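Local structure of acyl-CoA hydrolase (Bacillus cereus, 1Y7U) at residues Ile89-Val103 / Arg113-Leu125. The protein probably hydrolyses the thioester bond of long-chain fatty acyl-CoA, and binds coenzyme A and calcium. Residues are numbered along the deposited sequence; the frame is centred on the assembly and turned at random.
Sequences IWTGRTSMEVFVKVV and RIAATSFVTFVAL. With COA (coenzyme A), chain F; SO4 (sulfate ion), chain E.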
loop_
_atom_site.group_PDB
_atom_site.type_symbol
_atom_site.label_atom_id
_atom_site.label_comp_id
_atom_site.label_asym_id
_atom_site.label_seq_id
_atom_site.Cartn_x
_atom_site.Cartn_y
_atom_site.Cartn_z
ATOM N N ILE A 89 15.389 15.722 21.922
ATOM C CA ILE A 89 16.023 15.900 23.225
ATOM C C ILE A 89 17.273 16.732 23.137
ATOM O O ILE A 89 17.609 17.436 24.078
ATOM C CB ILE A 89 16.466 14.607 23.903
ATOM C CG1 ILE A 89 16.487 13.484 22.885
ATOM C CG2 ILE A 89 15.632 14.356 25.155
ATOM C CD1 ILE A 89 17.517 12.470 23.193
ATOM N N TRP A 90 17.981 16.643 22.021
ATOM C CA TRP A 90 19.202 17.408 21.863
ATOM C C TRP A 90 19.094 18.254 20.614
ATOM O O TRP A 90 18.531 17.814 19.622
ATOM C CB TRP A 90 20.391 16.457 21.744
ATOM C CG TRP A 90 21.717 17.134 21.512
ATOM C CD1 TRP A 90 22.655 17.456 22.455
ATOM C CD2 TRP A 90 22.250 17.567 20.255
ATOM N NE1 TRP A 90 23.737 18.055 21.859
ATOM C CE2 TRP A 90 23.513 18.136 20.510
ATOM C CE3 TRP A 90 21.780 17.528 18.939
ATOM C CZ2 TRP A 90 24.314 18.664 19.499
ATOM C CZ3 TRP A 90 22.578 18.054 17.931
ATOM C CH2 TRP A 90 23.832 18.615 18.219
ATOM N N THR A 91 19.617 19.472 20.662
ATOM C CA THR A 91 19.587 20.329 19.485
ATOM C C THR A 91 20.913 20.990 19.239
ATOM O O THR A 91 21.634 21.332 20.171
ATOM C CB THR A 91 18.536 21.459 19.569
ATOM O OG1 THR A 91 18.571 22.076 20.866
ATOM C CG2 THR A 91 17.163 20.919 19.254
ATOM N N GLY A 92 21.229 21.146 17.962
ATOM C CA GLY A 92 22.449 21.810 17.562
ATOM C C GLY A 92 21.952 23.186 17.198
ATOM O O GLY A 92 21.018 23.683 17.817
ATOM N N ARG A 93 22.543 23.809 16.196
ATOM C CA ARG A 93 22.086 25.126 15.803
ATOM C C ARG A 93 21.026 24.938 14.736
ATOM O O ARG A 93 19.981 25.597 14.717
ATOM C CB ARG A 93 23.241 25.928 15.221
ATOM C CG ARG A 93 22.803 27.222 14.605
ATOM C CD ARG A 93 23.889 27.802 13.741
ATOM N NE ARG A 93 23.348 28.855 12.892
ATOM C CZ ARG A 93 23.249 28.769 11.570
ATOM N NH1 ARG A 93 23.665 27.676 10.938
ATOM N NH2 ARG A 93 22.721 29.773 10.884
ATOM N N THR A 94 21.315 23.993 13.858
ATOM C CA THR A 94 20.466 23.697 12.734
ATOM C C THR A 94 19.855 22.298 12.763
ATOM O O THR A 94 18.862 22.038 12.089
ATOM C CB THR A 94 21.292 23.898 11.451
ATOM O OG1 THR A 94 20.758 25.004 10.715
ATOM C CG2 THR A 94 21.316 22.647 10.608
ATOM N N SER A 95 20.442 21.401 13.546
ATOM C CA SER A 95 19.953 20.029 13.623
ATOM C C SER A 95 19.366 19.694 14.977
ATOM O O SER A 95 19.518 20.442 15.934
ATOM C CB SER A 95 21.088 19.058 13.335
ATOM O OG SER A 95 22.094 19.179 14.323
HETATM N N MSE A 96 18.706 18.546 15.051
HETATM C CA MSE A 96 18.099 18.101 16.294
HETATM C C MSE A 96 18.107 16.582 16.368
HETATM O O MSE A 96 17.991 15.905 15.348
HETATM C CB MSE A 96 16.677 18.642 16.376
HETATM C CG MSE A 96 15.941 18.532 15.067
HETATM SE SE MSE A 96 14.605 19.897 14.832
HETATM C CE MSE A 96 13.522 19.429 16.327
ATOM N N GLU A 97 18.287 16.045 17.568
ATOM C CA GLU A 97 18.284 14.604 17.740
ATOM C C GLU A 97 16.985 14.172 18.359
ATOM O O GLU A 97 16.598 14.644 19.427
ATOM C CB GLU A 97 19.438 14.141 18.607
ATOM C CG GLU A 97 20.741 14.102 17.873
ATOM C CD GLU A 97 21.711 13.171 18.531
ATOM O OE1 GLU A 97 21.571 11.948 18.344
ATOM O OE2 GLU A 97 22.605 13.656 19.254
ATOM N N VAL A 98 16.307 13.266 17.672
ATOM C CA VAL A 98 15.029 12.776 18.134
ATOM C C VAL A 98 15.169 11.372 18.680
ATOM O O VAL A 98 15.672 10.467 18.002
ATOM C CB VAL A 98 14.007 12.779 16.987
ATOM C CG1 VAL A 98 12.640 12.384 17.515
ATOM C CG2 VAL A 98 13.964 14.155 16.335
ATOM N N PHE A 99 14.742 11.203 19.922
ATOM C CA PHE A 99 14.793 9.899 20.561
ATOM C C PHE A 99 13.528 9.162 20.141
ATOM O O PHE A 99 12.450 9.761 20.035
ATOM C CB PHE A 99 14.814 10.042 22.081
ATOM C CG PHE A 99 14.762 8.738 22.805
ATOM C CD1 PHE A 99 15.854 7.871 22.781
ATOM C CD2 PHE A 99 13.597 8.333 23.459
ATOM C CE1 PHE A 99 15.785 6.610 23.402
ATOM C CE2 PHE A 99 13.515 7.076 24.082
ATOM C CZ PHE A 99 14.612 6.215 24.050
ATOM N N VAL A 100 13.658 7.868 19.881
ATOM C CA VAL A 100 12.511 7.076 19.484
ATOM C C VAL A 100 12.485 5.812 20.302
ATOM O O VAL A 100 13.492 5.122 20.448
ATOM C CB VAL A 100 12.553 6.706 18.004
ATOM C CG1 VAL A 100 11.239 6.055 17.614
ATOM C CG2 VAL A 100 12.803 7.946 17.165
ATOM N N LYS A 101 11.306 5.505 20.811
ATOM C CA LYS A 101 11.096 4.359 21.665
ATOM C C LYS A 101 10.040 3.444 21.031
ATOM O O LYS A 101 8.981 3.907 20.610
ATOM C CB LYS A 101 10.656 4.925 23.004
ATOM C CG LYS A 101 10.187 3.994 24.048
ATOM C CD LYS A 101 9.730 4.868 25.187
ATOM C CE LYS A 101 8.922 4.116 26.201
ATOM N NZ LYS A 101 8.484 5.074 27.248
ATOM N N VAL A 102 10.342 2.153 20.934
ATOM C CA VAL A 102 9.408 1.198 20.347
ATOM C C VAL A 102 9.027 0.133 21.376
ATOM O O VAL A 102 9.876 -0.619 21.856
ATOM C CB VAL A 102 10.017 0.515 19.105
ATOM C CG1 VAL A 102 9.040 -0.482 18.525
ATOM C CG2 VAL A 102 10.371 1.561 18.063
ATOM N N VAL A 103 7.739 0.067 21.694
ATOM C CA VAL A 103 7.234 -0.872 22.681
ATOM C C VAL A 103 6.190 -1.824 22.125
ATOM O O VAL A 103 5.208 -1.397 21.530
ATOM C CB VAL A 103 6.599 -0.117 23.858
ATOM C CG1 VAL A 103 6.057 -1.097 24.881
ATOM C CG2 VAL A 103 7.614 0.800 24.480
ATOM N N ARG A 113 6.999 -4.330 26.667
ATOM C CA ARG A 113 8.450 -4.415 26.726
ATOM C C ARG A 113 9.015 -3.637 25.565
ATOM O O ARG A 113 8.447 -3.641 24.475
ATOM C CB ARG A 113 8.943 -5.857 26.708
ATOM C CG ARG A 113 8.576 -6.662 25.510
ATOM C CD ARG A 113 9.232 -8.020 25.645
ATOM N NE ARG A 113 8.935 -8.901 24.526
ATOM C CZ ARG A 113 9.463 -10.112 24.378
ATOM N NH1 ARG A 113 10.318 -10.579 25.280
ATOM N NH2 ARG A 113 9.133 -10.859 23.333
ATOM N N ILE A 114 10.119 -2.944 25.812
ATOM C CA ILE A 114 10.727 -2.134 24.776
ATOM C C ILE A 114 11.547 -3.004 23.818
ATOM O O ILE A 114 12.518 -3.642 24.211
ATOM C CB ILE A 114 11.550 -0.953 25.413
ATOM C CG1 ILE A 114 13.003 -1.014 24.988
ATOM C CG2 ILE A 114 11.417 -0.953 26.910
ATOM C CD1 ILE A 114 13.205 -0.570 23.559
ATOM N N ALA A 115 11.119 -3.032 22.554
ATOM C CA ALA A 115 11.764 -3.834 21.518
ATOM C C ALA A 115 12.935 -3.148 20.848
ATOM O O ALA A 115 13.782 -3.812 20.255
ATOM C CB ALA A 115 10.749 -4.233 20.465
ATOM N N ALA A 116 12.979 -1.823 20.929
ATOM C CA ALA A 116 14.068 -1.068 20.324
ATOM C C ALA A 116 13.966 0.418 20.636
ATOM O O ALA A 116 12.878 0.930 20.918
ATOM C CB ALA A 116 14.064 -1.268 18.806
ATOM N N THR A 117 15.110 1.095 20.587
ATOM C CA THR A 117 15.184 2.534 20.801
ATOM C C THR A 117 16.288 3.055 19.894
ATOM O O THR A 117 17.086 2.283 19.369
ATOM C CB THR A 117 15.566 2.902 22.239
ATOM O OG1 THR A 117 16.898 2.457 22.502
ATOM C CG2 THR A 117 14.607 2.272 23.227
ATOM N N SER A 118 16.340 4.364 19.701
ATOM C CA SER A 118 17.380 4.939 18.869
ATOM C C SER A 118 17.248 6.452 18.815
ATOM O O SER A 118 16.331 7.030 19.394
ATOM C CB SER A 118 17.306 4.356 17.455
ATOM O OG SER A 118 18.464 4.692 16.707
ATOM N N PHE A 119 18.187 7.088 18.135
ATOM C CA PHE A 119 18.162 8.528 17.978
ATOM C C PHE A 119 18.242 8.783 16.496
ATOM O O PHE A 119 19.064 8.188 15.802
ATOM C CB PHE A 119 19.355 9.182 18.669
ATOM C CG PHE A 119 19.373 8.989 20.153
ATOM C CD1 PHE A 119 19.768 7.772 20.702
ATOM C CD2 PHE A 119 18.990 10.020 21.007
ATOM C CE1 PHE A 119 19.783 7.585 22.092
ATOM C CE2 PHE A 119 19.000 9.845 22.383
ATOM C CZ PHE A 119 19.396 8.630 22.929
ATOM N N VAL A 120 17.370 9.646 16.002
ATOM C CA VAL A 120 17.380 9.961 14.588
ATOM C C VAL A 120 17.727 11.435 14.515
ATOM O O VAL A 120 17.173 12.246 15.254
ATOM C CB VAL A 120 16.008 9.709 13.943
ATOM C CG1 VAL A 120 16.146 9.720 12.424
ATOM C CG2 VAL A 120 15.439 8.382 14.418
ATOM N N THR A 121 18.662 11.783 13.643
ATOM C CA THR A 121 19.069 13.169 13.518
ATOM C C THR A 121 18.405 13.818 12.313
ATOM O O THR A 121 18.442 13.269 11.210
ATOM C CB THR A 121 20.606 13.273 13.370
ATOM O OG1 THR A 121 21.235 12.617 14.476
ATOM C CG2 THR A 121 21.045 14.730 13.336
ATOM N N PHE A 122 17.797 14.981 12.534
ATOM C CA PHE A 122 17.138 15.726 11.464
ATOM C C PHE A 122 17.743 17.122 11.313
ATOM O O PHE A 122 18.221 17.709 12.283
ATOM C CB PHE A 122 15.634 15.862 11.741
ATOM C CG PHE A 122 14.849 14.594 11.522
ATOM C CD1 PHE A 122 14.742 13.641 12.530
ATOM C CD2 PHE A 122 14.236 14.346 10.298
ATOM C CE1 PHE A 122 14.037 12.459 12.322
ATOM C CE2 PHE A 122 13.532 13.173 10.079
ATOM C CZ PHE A 122 13.431 12.226 11.093
ATOM N N VAL A 123 17.728 17.648 10.092
ATOM C CA VAL A 123 18.250 18.985 9.824
ATOM C C VAL A 123 17.157 19.828 9.184
ATOM O O VAL A 123 16.594 19.453 8.153
ATOM C CB VAL A 123 19.449 18.959 8.849
ATOM C CG1 VAL A 123 19.835 20.386 8.463
ATOM C CG2 VAL A 123 20.624 18.246 9.487
ATOM N N ALA A 124 16.862 20.970 9.795
ATOM C CA ALA A 124 15.833 21.858 9.270
ATOM C C ALA A 124 16.377 22.602 8.059
ATOM O O ALA A 124 17.469 23.163 8.105
ATOM C CB ALA A 124 15.395 22.842 10.346
ATOM N N LEU A 125 15.620 22.601 6.972
ATOM C CA LEU A 125 16.062 23.278 5.767
ATOM C C LEU A 125 15.129 24.374 5.266
ATOM O O LEU A 125 13.914 24.334 5.474
ATOM C CB LEU A 125 16.299 22.256 4.658
ATOM C CG LEU A 125 17.442 21.274 4.924
ATOM C CD1 LEU A 125 17.767 20.484 3.660
ATOM C CD2 LEU A 125 18.665 22.050 5.376
HETATM N N1A COA F . 24.761 12.907 11.071
HETATM C C2A COA F . 24.274 13.741 12.017
HETATM N N3A COA F . 24.207 15.078 11.778
HETATM C C4A COA F . 24.616 15.568 10.626
HETATM C C5A COA F . 25.066 14.740 9.660
HETATM C C6A COA F . 25.147 13.379 9.865
HETATM N N6A COA F . 25.281 12.500 8.874
HETATM N N7A COA F . 25.389 15.495 8.644
HETATM C C8A COA F . 25.126 16.747 8.925
HETATM N N9A COA F . 24.668 16.823 10.160
HETATM C C1B COA F . 24.189 18.062 10.779
HETATM C C2B COA F . 25.136 18.709 11.756
HETATM O O2B COA F . 24.760 18.278 13.034
HETATM C C3B COA F . 24.917 20.199 11.620
HETATM O O3B COA F . 24.293 20.518 12.796
HETATM P P3B COA F . 24.273 21.808 13.598
HETATM O O7A COA F . 23.199 21.676 14.463
HETATM O O8A COA F . 24.123 23.039 12.962
HETATM O O9A COA F . 25.376 21.877 14.423
HETATM C C4B COA F . 23.921 20.258 10.499
HETATM O O4B COA F . 24.083 19.063 9.822
HETATM C C5B COA F . 24.145 21.350 9.505
HETATM O O5B COA F . 24.897 20.841 8.436
HETATM P P1A COA F . 25.701 21.742 7.398
HETATM O O1A COA F . 27.143 21.485 7.448
HETATM O O2A COA F . 25.494 23.163 7.663
HETATM O O3A COA F . 25.257 21.334 5.933
HETATM P P2A COA F . 25.079 19.896 5.286
HETATM O O4A COA F . 26.164 18.957 5.599
HETATM O O5A COA F . 25.024 20.130 3.865
HETATM O O6A COA F . 23.687 19.323 5.781
HETATM C CBP COA F . 23.079 17.127 4.853
HETATM C CCP COA F . 22.735 18.601 5.030
HETATM C CDP COA F . 24.562 16.859 4.835
HETATM C CEP COA F . 22.492 16.332 5.989
HETATM C CAP COA F . 22.728 16.714 3.423
HETATM O OAP COA F . 23.888 16.433 2.679
HETATM C C9P COA F . 21.458 16.065 2.986
HETATM O O9P COA F . 20.484 16.838 2.392
HETATM N N8P COA F . 21.297 14.794 3.174
HETATM C C7P COA F . 20.021 14.233 3.476
HETATM C C6P COA F . 18.838 14.802 2.719
HETATM C C5P COA F . 17.716 13.828 2.560
HETATM O O5P COA F . 16.915 13.940 1.608
HETATM N N4P COA F . 17.644 12.881 3.456
HETATM C C3P COA F . 17.014 11.648 3.162
HETATM C C2P COA F . 17.949 10.810 2.342
HETATM S S1P COA F . 17.366 10.627 0.692
HETATM S S SO4 E . 9.752 -14.518 22.564
HETATM O O1 SO4 E . 8.450 -14.079 21.958
HETATM O O2 SO4 E . 9.480 -15.274 23.828
HETATM O O3 SO4 E . 10.471 -15.370 21.557
HETATM O O4 SO4 E . 10.626 -13.351 22.930
#
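F99 turns its ring edge toward one face of the F119 ring, an edge-to-face pair with centroids 5.2 Å apart and planes at 61°. F99 CD1 lies over that face, displaced toward the rim. The pair belongs to the long antiparallel hairpin of a hotdog-fold sheet, and it illustrates how paired residues of neighbouring strands put their side chains on the same face of the sheet. A chi1 of 176° swings the F99 ring away from its own backbone N, and the ring also crosses T117 at a slant, CE1 3.9 Å from T117 CB; L172 of the second subunit packs on both residues. On the opposite face of the sheet, which carries V98, V100, V120 and F122, V98 CG2 meets F122 CD1 at 3.9 Å, and F122 rests against helix 39-58. Backbone bonds tie the strands at alternate pairs, V120 N reaching V98 O at 2.7 Å, until a classic bulge sets both A115 and A116 opposite V102. At the far end T121 CG2 approaches the adenine of coenzyme A at N3A, V123 CG2 borders the ribose, and the turn 92-94, which leads into strand 95-105, receives the 3'-phosphate. There, phosphate oxygen O7A accepts the backbone N-H of S95 at 2.9 Å and that of T94 at 3.0 Å.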